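Local coordinates for uncharacterized protein (Bacteroides ovatus CL02T12C04, PDB 6PTM) that probably acts as an exo-carrageenase of glycoside hydrolase family 42, removing units from the ends of carrageenan chains, at residues Lys160-Tyr165 with Phe557-Lys562; Leu495-Gly500 with Asp552-Phe557. All coordinates share one frame; numbering follows the deposited sequence.

Interaction 1 (Lys160-Tyr165 with Phe557-Lys562); sequences KDMLVY and FQRQRK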
ATOM      1  N   LYS A 160       6.209   2.851 -17.301  1.00 16.09           N
ATOM      2  CA  LYS A 160       4.943   2.087 -17.121  0.50 16.08           C
ATOM      3  C   LYS A 160       4.850   1.659 -15.646  1.00 15.55           C
ATOM      4  O   LYS A 160       4.760   2.573 -14.825  1.00 14.72           O
ATOM      5  CB  LYS A 160       4.881   0.970 -18.172  0.50 17.23           C
ATOM      6  CG  LYS A 160       3.550   0.237 -18.281  0.50 17.16           C
ATOM      7  CD  LYS A 160       3.410  -0.561 -19.554  0.50 17.86           C
ATOM      8  CE  LYS A 160       2.166  -1.428 -19.598  0.50 17.87           C
ATOM      9  NZ  LYS A 160       2.139  -2.272 -20.814  0.50 17.66           N
ATOM     10  N   ASP A 161       4.875   0.352 -15.356  1.00 13.19           N
ATOM     11  CA  ASP A 161       4.695  -0.198 -13.986  1.00 13.32           C
ATOM     12  C   ASP A 161       6.070  -0.467 -13.357  1.00 13.32           C
ATOM     13  O   ASP A 161       6.116  -1.144 -12.345  1.00 12.84           O
ATOM     14  CB  ASP A 161       3.875  -1.496 -13.985  1.00 12.81           C
ATOM     15  CG  ASP A 161       4.416  -2.612 -14.863  1.00 13.03           C
ATOM     16  OD1 ASP A 161       5.240  -2.331 -15.705  1.00 12.83           O
ATOM     17  OD2 ASP A 161       3.996  -3.740 -14.692  1.00 13.36           O
ATOM     18  N   MET A 162       7.135   0.107 -13.909  1.00 13.21           N
ATOM     19  CA  MET A 162       8.475  -0.210 -13.363  1.00 13.39           C
ATOM     20  C   MET A 162       9.304   1.023 -13.026  1.00 13.51           C
ATOM     21  O   MET A 162       9.094   2.071 -13.603  1.00 13.99           O
ATOM     22  CB  MET A 162       9.324  -0.987 -14.376  1.00 14.58           C
ATOM     23  CG  MET A 162       8.664  -2.191 -14.980  1.00 16.34           C
ATOM     24  SD  MET A 162       9.602  -2.856 -16.356  1.00 18.29           S
ATOM     25  CE  MET A 162       9.123  -1.716 -17.647  1.00 18.14           C
ATOM     26  N   LEU A 163      10.233   0.813 -12.102  1.00 14.40           N
ATOM     27  CA  LEU A 163      11.339   1.755 -11.843  1.00 14.19           C
ATOM     28  C   LEU A 163      12.515   1.088 -12.564  1.00 15.64           C
ATOM     29  O   LEU A 163      12.806  -0.076 -12.267  1.00 14.69           O
ATOM     30  CB  LEU A 163      11.564   1.897 -10.340  1.00 14.57           C
ATOM     31  CG  LEU A 163      10.591   2.858  -9.663  1.00 14.44           C
ATOM     32  CD1 LEU A 163      10.823   2.899  -8.173  1.00 13.79           C
ATOM     33  CD2 LEU A 163      10.701   4.250 -10.263  1.00 15.52           C
ATOM     34  N   VAL A 164      13.132   1.799 -13.501  1.00 14.24           N
ATOM     35  CA  VAL A 164      14.169   1.181 -14.369  1.00 15.79           C
ATOM     36  C   VAL A 164      15.565   1.747 -14.093  1.00 15.97           C
ATOM     37  O   VAL A 164      15.728   2.959 -14.060  1.00 13.68           O
ATOM     38  CB  VAL A 164      13.782   1.352 -15.851  1.00 16.81           C
ATOM     39  CG1 VAL A 164      14.875   0.904 -16.799  1.00 17.96           C
ATOM     40  CG2 VAL A 164      12.470   0.663 -16.183  1.00 18.29           C
ATOM     41  N   TYR A 165      16.511   0.844 -13.858  1.00 17.39           N
ATOM     42  CA  TYR A 165      17.951   1.175 -13.773  1.00 19.25           C
ATOM     43  C   TYR A 165      18.671   0.334 -14.826  1.00 20.85           C
ATOM     44  O   TYR A 165      18.613  -0.899 -14.747  1.00 18.91           O
ATOM     45  CB  TYR A 165      18.492   0.907 -12.368  1.00 19.00           C
ATOM     46  CG  TYR A 165      19.954   1.225 -12.219  1.00 20.16           C
ATOM     47  CD1 TYR A 165      20.404   2.536 -12.318  1.00 20.97           C
ATOM     48  CD2 TYR A 165      20.893   0.234 -11.958  1.00 22.02           C
ATOM     49  CE1 TYR A 165      21.760   2.848 -12.246  1.00 22.07           C
ATOM     50  CE2 TYR A 165      22.250   0.538 -11.846  1.00 21.46           C
ATOM     51  CZ  TYR A 165      22.679   1.848 -11.988  1.00 21.90           C
ATOM     52  OH  TYR A 165      23.998   2.156 -11.887  1.00 22.53           O
ATOM     53  N   PHE A 557       5.238 -11.984 -11.825  1.00 14.56           N
ATOM     54  CA  PHE A 557       4.252 -12.245 -10.737  1.00 13.39           C
ATOM     55  C   PHE A 557       3.297 -11.053 -10.583  1.00 12.61           C
ATOM     56  O   PHE A 557       2.101 -11.318 -10.442  1.00 12.51           O
ATOM     57  CB  PHE A 557       4.921 -12.563  -9.399  1.00 12.75           C
ATOM     58  CG  PHE A 557       5.575 -13.915  -9.345  1.00 12.63           C
ATOM     59  CD1 PHE A 557       4.811 -15.072  -9.460  1.00 12.75           C
ATOM     60  CD2 PHE A 557       6.939 -14.042  -9.154  1.00 11.98           C
ATOM     61  CE1 PHE A 557       5.408 -16.326  -9.400  1.00 12.81           C
ATOM     62  CE2 PHE A 557       7.518 -15.293  -9.049  1.00 13.13           C
ATOM     63  CZ  PHE A 557       6.764 -16.430  -9.201  1.00 12.59           C
ATOM     64  N   GLN A 558       3.770  -9.802 -10.618  1.00 12.48           N
ATOM     65  CA  GLN A 558       2.893  -8.604 -10.417  1.00 11.63           C
ATOM     66  C   GLN A 558       1.888  -8.538 -11.575  1.00 12.32           C
ATOM     67  O   GLN A 558       0.721  -8.150 -11.373  1.00 12.17           O
ATOM     68  CB  GLN A 558       3.673  -7.280 -10.401  1.00 11.39           C
ATOM     69  CG  GLN A 558       4.529  -7.016  -9.157  1.00 10.87           C
ATOM     70  CD  GLN A 558       5.095  -5.615  -9.180  1.00 12.24           C
ATOM     71  OE1 GLN A 558       4.840  -4.842 -10.139  1.00 12.26           O
ATOM     72  NE2 GLN A 558       5.813  -5.258  -8.115  1.00 10.30           N
ATOM     73  N   ARG A 559       2.340  -8.856 -12.786  1.00 13.89           N
ATOM     74  CA  ARG A 559       1.549  -8.646 -14.030  1.00 13.58           C
ATOM     75  C   ARG A 559       0.688  -9.868 -14.327  1.00 14.40           C
ATOM     76  O   ARG A 559      -0.149  -9.773 -15.244  1.00 13.50           O
ATOM     77  CB  ARG A 559       2.456  -8.415 -15.238  1.00 13.83           C
ATOM     78  CG  ARG A 559       3.225  -7.106 -15.165  1.00 14.27           C
ATOM     79  CD  ARG A 559       4.370  -7.087 -16.135  1.00 14.46           C
ATOM     80  NE  ARG A 559       5.046  -5.790 -16.191  1.00 15.30           N
ATOM     81  CZ  ARG A 559       6.213  -5.599 -16.808  1.00 17.07           C
ATOM     82  NH1 ARG A 559       6.835  -6.621 -17.395  1.00 16.23           N
ATOM     83  NH2 ARG A 559       6.744  -4.388 -16.877  1.00 16.74           N
ATOM     84  N   GLN A 560       0.891 -10.982 -13.631  1.00 13.92           N
ATOM     85  CA  GLN A 560       0.171 -12.230 -13.998  1.00 14.21           C
ATOM     86  C   GLN A 560      -1.339 -11.963 -14.068  1.00 14.45           C
ATOM     87  O   GLN A 560      -1.895 -11.320 -13.156  1.00 15.20           O
ATOM     88  CB  GLN A 560       0.460 -13.368 -13.026  1.00 14.46           C
ATOM     89  CG  GLN A 560      -0.077 -14.718 -13.492  1.00 15.89           C
ATOM     90  CD  GLN A 560       0.437 -15.835 -12.625  1.00 16.48           C
ATOM     91  OE1 GLN A 560       0.357 -15.803 -11.395  1.00 16.83           O
ATOM     92  NE2 GLN A 560       1.044 -16.816 -13.264  1.00 18.30           N
ATOM     93  N   ARG A 561      -1.971 -12.522 -15.090  1.00 13.77           N
ATOM     94  CA  ARG A 561      -3.439 -12.596 -15.269  1.00 14.57           C
ATOM     95  C   ARG A 561      -4.109 -12.885 -13.925  1.00 14.19           C
ATOM     96  O   ARG A 561      -3.699 -13.856 -13.235  1.00 14.38           O
ATOM     97  CB  ARG A 561      -3.767 -13.678 -16.300  1.00 15.18           C
ATOM     98  CG  ARG A 561      -5.250 -13.873 -16.590  1.00 16.01           C
ATOM     99  CD  ARG A 561      -5.463 -15.004 -17.568  1.00 15.74           C
ATOM    100  NE  ARG A 561      -6.847 -15.274 -17.933  1.00 15.51           N
ATOM    101  CZ  ARG A 561      -7.541 -14.646 -18.878  1.00 17.38           C
ATOM    102  NH1 ARG A 561      -7.041 -13.586 -19.492  1.00 17.46           N
ATOM    103  NH2 ARG A 561      -8.755 -15.073 -19.190  1.00 17.77           N
ATOM    104  N   LYS A 562      -5.067 -12.031 -13.561  1.00 14.67           N
ATOM    105  CA  LYS A 562      -6.001 -12.187 -12.425  1.00 15.73           C
ATOM    106  C   LYS A 562      -7.302 -12.796 -12.970  1.00 14.88           C
ATOM    107  O   LYS A 562      -8.209 -12.070 -13.399  1.00 13.84           O
ATOM    108  CB  LYS A 562      -6.232 -10.824 -11.765  1.00 16.29           C
ATOM    109  CG  LYS A 562      -4.999 -10.084 -11.259  1.00 17.25           C
ATOM    110  CD  LYS A 562      -5.390  -8.789 -10.568  1.00 18.68           C
ATOM    111  CE  LYS A 562      -4.283  -7.770 -10.332  1.00 19.93           C
ATOM    112  NZ  LYS A 562      -3.148  -8.317  -9.564  1.00 19.72           N
TER
HETATM  113  O   HOH W   1       3.003  -4.658 -12.392  1.00 14.74           O
HETATM  114  O   HOH W   2       6.136  -2.466  -9.837  1.00 14.80           O
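Asp-161 and Arg-559 bring the two backbones closest, with their CA atoms still 9.0 Å apart, so the turn before strand 162-165 and the last turn of helix 551-559 are joined through side chains and water. Arg-559 reaches across with its chain extended from CG to NE and grips the carboxylate side-on in a two-bond salt bridge. Arg-559 NE gives to Asp-161 OD2 at 2.7 Å, and Arg-559 NH2 gives to Asp-161 OD1 at 2.8 Å, the latter almost straight at 173°. Both oxygens use their syn lone pairs, and the carboxylate and guanidinium planes lie only 18° apart. Asp-161 turns its two oxygens to the arginine with CG held between the backbone N and the carbonyl carbon (chi1 56°). Met-162 adds its sulfur obliquely to the guanidinium, SD lying 3.3 Å from Arg-559 NH2. Beside the ion pair, a water donates to Asp-161 O and to Gln-558 OE1, the latter at 2.7 Å; the amide's other end, NE2, is hydrogen-bonded to Thr-497 O. With an alanine here instead of Asp-161, Arg-559 would probably lose the mate of its charge, leaving its guanidinium free to turn. The exposed arginine probably suits the helix's C-terminal end, where the helix dipole would welcome positive charge, and its double grip is likely to keep the buried carboxylate ionised and fixed in rotation.

Interaction 2 (Leu495-Gly500 with Asp552-Phe557); sequences LATIHG and DYIMSF
Thr-497 and Ile-498 meet Ile-554 and Phe-557 in a buried, apolar helix-to-helix contact on the outside of a (beta/alpha)8 barrel, the catalytic fold of family 42. Helix 486-498 lies between barrel strands 466-471 and 503-506 in the chain, and helix 551-559 follows the barrel; Ile-554 also touches Phe-171 of strand 168-175. The contact centres on the CD1 methyl of Ile-498, which approaches Phe-557 CB to 3.8 Å and lies oblique to the ring, while the two side chains run alongside in the same direction. That methyl also touches Ile-554 CD1 at 3.9 Å, the isoleucines meeting nearly perpendicular. Branched side chains suit such a seam, since Ile-554 can offer CD1 to one neighbour and CG2 to another: its CG2 meets Thr-497 CG2 at 3.6 Å. Threonine serves both demands here: with OG1 beside the backbone N (chi1 -56°) and CG2 anti to it, the methyl meets Ile-554 while OG1 hydrogen-bonds to Tyr-493 O within its own helix. The helix then ends in a Schellman motif at Gly-500, at whose backbone angles a CB would be jammed against the carbonyl oxygen of His-499. Near this helix end, a water lies within hydrogen-bonding distance of both backbones, 2.8 Å from Ile-498 O and 3.0 Å from Phe-557 O.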
ATOM      1  N   LEU A 495       6.049  -9.927   0.033  1.00 12.02           N
ATOM      2  CA  LEU A 495       4.629 -10.155  -0.292  1.00 11.99           C
ATOM      3  C   LEU A 495       4.031  -8.886  -0.924  1.00 12.12           C
ATOM      4  O   LEU A 495       3.396  -8.974  -2.001  1.00 10.83           O
ATOM      5  CB  LEU A 495       3.912 -10.596   0.991  1.00 13.08           C
ATOM      6  CG  LEU A 495       2.414 -10.834   0.878  1.00 12.74           C
ATOM      7  CD1 LEU A 495       2.110 -12.005  -0.035  1.00 13.37           C
ATOM      8  CD2 LEU A 495       1.815 -11.003   2.273  1.00 15.10           C
ATOM      9  N   ALA A 496       4.257  -7.718  -0.316  1.00 11.86           N
ATOM     10  CA  ALA A 496       3.729  -6.445  -0.830  1.00 12.51           C
ATOM     11  C   ALA A 496       4.229  -6.235  -2.272  1.00 12.94           C
ATOM     12  O   ALA A 496       3.423  -5.803  -3.154  1.00 11.52           O
ATOM     13  CB  ALA A 496       4.120  -5.300   0.064  1.00 13.50           C
ATOM     14  N   THR A 497       5.482  -6.601  -2.533  1.00 12.08           N
ATOM     15  CA  THR A 497       6.085  -6.429  -3.871  1.00 13.06           C
ATOM     16  C   THR A 497       5.430  -7.395  -4.864  1.00 12.87           C
ATOM     17  O   THR A 497       5.120  -6.963  -5.989  1.00 12.73           O
ATOM     18  CB  THR A 497       7.612  -6.552  -3.833  1.00 12.43           C
ATOM     19  OG1 THR A 497       8.079  -5.594  -2.884  1.00 11.87           O
ATOM     20  CG2 THR A 497       8.154  -6.285  -5.218  1.00 12.89           C
ATOM     21  N   ILE A 498       5.171  -8.633  -4.455  1.00 12.88           N
ATOM     22  CA  ILE A 498       4.425  -9.589  -5.318  1.00 13.98           C
ATOM     23  C   ILE A 498       3.074  -8.964  -5.735  1.00 13.56           C
ATOM     24  O   ILE A 498       2.653  -9.172  -6.894  1.00 13.69           O
ATOM     25  CB  ILE A 498       4.279 -10.952  -4.636  1.00 14.58           C
ATOM     26  CG1 ILE A 498       5.639 -11.665  -4.537  1.00 15.92           C
ATOM     27  CG2 ILE A 498       3.204 -11.790  -5.332  1.00 13.70           C
ATOM     28  CD1 ILE A 498       6.257 -12.070  -5.847  1.00 16.00           C
ATOM     29  N   HIS A 499       2.424  -8.204  -4.851  1.00 14.02           N
ATOM     30  CA  HIS A 499       1.082  -7.624  -5.090  1.00 13.22           C
ATOM     31  C   HIS A 499       1.170  -6.227  -5.733  1.00 13.87           C
ATOM     32  O   HIS A 499       0.112  -5.572  -5.830  1.00 15.04           O
ATOM     33  CB  HIS A 499       0.299  -7.674  -3.792  1.00 14.27           C
ATOM     34  CG  HIS A 499      -0.145  -9.059  -3.391  1.00 14.47           C
ATOM     35  ND1 HIS A 499      -1.456  -9.486  -3.569  1.00 13.79           N
ATOM     36  CD2 HIS A 499       0.532 -10.103  -2.851  1.00 15.33           C
ATOM     37  CE1 HIS A 499      -1.582 -10.721  -3.125  1.00 15.05           C
ATOM     38  NE2 HIS A 499      -0.352 -11.134  -2.664  1.00 14.40           N
ATOM     39  N   GLY A 500       2.361  -5.744  -6.097  1.00 13.27           N
ATOM     40  CA  GLY A 500       2.492  -4.535  -6.933  1.00 13.50           C
ATOM     41  C   GLY A 500       3.415  -3.460  -6.382  1.00 13.33           C
ATOM     42  O   GLY A 500       3.731  -2.542  -7.125  1.00 14.41           O
ATOM     43  N   ASP A 552      12.821  -9.551 -13.045  1.00 15.24           N
ATOM     44  CA  ASP A 552      11.967 -10.005 -14.185  1.00 16.45           C
ATOM     45  C   ASP A 552      10.908 -10.990 -13.665  1.00 14.69           C
ATOM     46  O   ASP A 552       9.720 -10.860 -14.057  1.00 14.00           O
ATOM     47  CB  ASP A 552      12.780 -10.557 -15.359  1.00 18.43           C
ATOM     48  CG  ASP A 552      13.585  -9.472 -16.090  1.00 24.14           C
ATOM     49  OD1 ASP A 552      13.053  -8.288 -16.328  1.00 25.29           O
ATOM     50  OD2 ASP A 552      14.747  -9.796 -16.449  1.00 28.34           O
ATOM     51  N   TYR A 553      11.292 -11.938 -12.807  1.00 13.72           N
ATOM     52  CA  TYR A 553      10.328 -12.880 -12.196  1.00 13.97           C
ATOM     53  C   TYR A 553       9.254 -12.069 -11.436  1.00 14.04           C
ATOM     54  O   TYR A 553       8.052 -12.337 -11.583  1.00 14.79           O
ATOM     55  CB  TYR A 553      11.044 -13.874 -11.281  1.00 14.82           C
ATOM     56  CG  TYR A 553      11.925 -14.889 -11.972  1.00 15.23           C
ATOM     57  CD1 TYR A 553      11.859 -15.122 -13.342  1.00 15.92           C
ATOM     58  CD2 TYR A 553      12.833 -15.636 -11.226  1.00 16.13           C
ATOM     59  CE1 TYR A 553      12.654 -16.090 -13.935  1.00 16.72           C
ATOM     60  CE2 TYR A 553      13.635 -16.596 -11.808  1.00 15.70           C
ATOM     61  CZ  TYR A 553      13.536 -16.829 -13.165  1.00 16.52           C
ATOM     62  OH  TYR A 553      14.321 -17.788 -13.741  1.00 18.46           O
ATOM     63  N   ILE A 554       9.693 -11.080 -10.652  1.00 14.24           N
ATOM     64  CA  ILE A 554       8.822 -10.270  -9.770  1.00 13.35           C
ATOM     65  C   ILE A 554       7.840  -9.524 -10.660  1.00 14.05           C
ATOM     66  O   ILE A 554       6.594  -9.596 -10.400  1.00 12.79           O
ATOM     67  CB  ILE A 554       9.645  -9.359  -8.840  1.00 13.84           C
ATOM     68  CG1 ILE A 554      10.550 -10.147  -7.894  1.00 13.90           C
ATOM     69  CG2 ILE A 554       8.722  -8.435  -8.066  1.00 14.07           C
ATOM     70  CD1 ILE A 554       9.840 -11.193  -7.048  1.00 14.35           C
ATOM     71  N   MET A 555       8.313  -8.909 -11.748  1.00 13.67           N
ATOM     72  CA  MET A 555       7.344  -8.179 -12.597  1.00 13.75           C
ATOM     73  C   MET A 555       6.376  -9.194 -13.216  1.00 14.37           C
ATOM     74  O   MET A 555       5.221  -8.853 -13.305  1.00 13.21           O
ATOM     75  CB  MET A 555       8.003  -7.334 -13.689  1.00 13.31           C
ATOM     76  CG  MET A 555       8.910  -6.265 -13.178  1.00 13.57           C
ATOM     77  SD  MET A 555       8.106  -5.131 -11.988  1.00 14.92           S
ATOM     78  CE  MET A 555       6.629  -4.712 -12.913  1.00 12.90           C
ATOM     79  N   SER A 556       6.811 -10.412 -13.590  1.00 15.27           N
ATOM     80  CA  SER A 556       5.894 -11.442 -14.134  1.00 14.89           C
ATOM     81  C   SER A 556       4.833 -11.806 -13.081  1.00 15.25           C
ATOM     82  O   SER A 556       3.605 -11.901 -13.436  1.00 13.63           O
ATOM     83  CB  SER A 556       6.625 -12.649 -14.626  1.00 15.91           C
ATOM     84  OG  SER A 556       7.418 -12.313 -15.753  1.00 15.70           O
ATOM     85  N   PHE A 557       5.238 -11.984 -11.825  1.00 14.56           N
ATOM     86  CA  PHE A 557       4.252 -12.245 -10.737  1.00 13.39           C
ATOM     87  C   PHE A 557       3.297 -11.053 -10.583  1.00 12.61           C
ATOM     88  O   PHE A 557       2.101 -11.318 -10.442  1.00 12.51           O
ATOM     89  CB  PHE A 557       4.921 -12.563  -9.399  1.00 12.75           C
ATOM     90  CG  PHE A 557       5.575 -13.915  -9.345  1.00 12.63           C
ATOM     91  CD1 PHE A 557       4.811 -15.072  -9.460  1.00 12.75           C
ATOM     92  CD2 PHE A 557       6.939 -14.042  -9.154  1.00 11.98           C
ATOM     93  CE1 PHE A 557       5.408 -16.326  -9.400  1.00 12.81           C
ATOM     94  CE2 PHE A 557       7.518 -15.293  -9.049  1.00 13.13           C
ATOM     95  CZ  PHE A 557       6.764 -16.430  -9.201  1.00 12.59           C
TER
HETATM   96  O   HOH W   3       0.383 -10.173  -8.254  1.00 13.27           O

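Overall arrangement
Helix 551-559 takes part in both contacts, presenting different residues to the two partners. Interaction 2 is fully buried and apolar, relying on methyl groups and the near side of a phenylalanine set against helix 486-498. Interaction 1, only about 7 Å away between centres, is partly buried and polar: the exposed arginine near the helix's end meets the hairpin leading into the first barrel strand, and waters fill in between. Gln-558 couples the two, its amide reaching both the waters of interaction 1 and the backbone of helix 486-498, while Met-555 CE packs against Asp-161 OD2. Thus one short helix is tied to a barrel helix and to the hairpin that precedes the barrel, by hydrophobic contact inside and by an ion pair toward the surface.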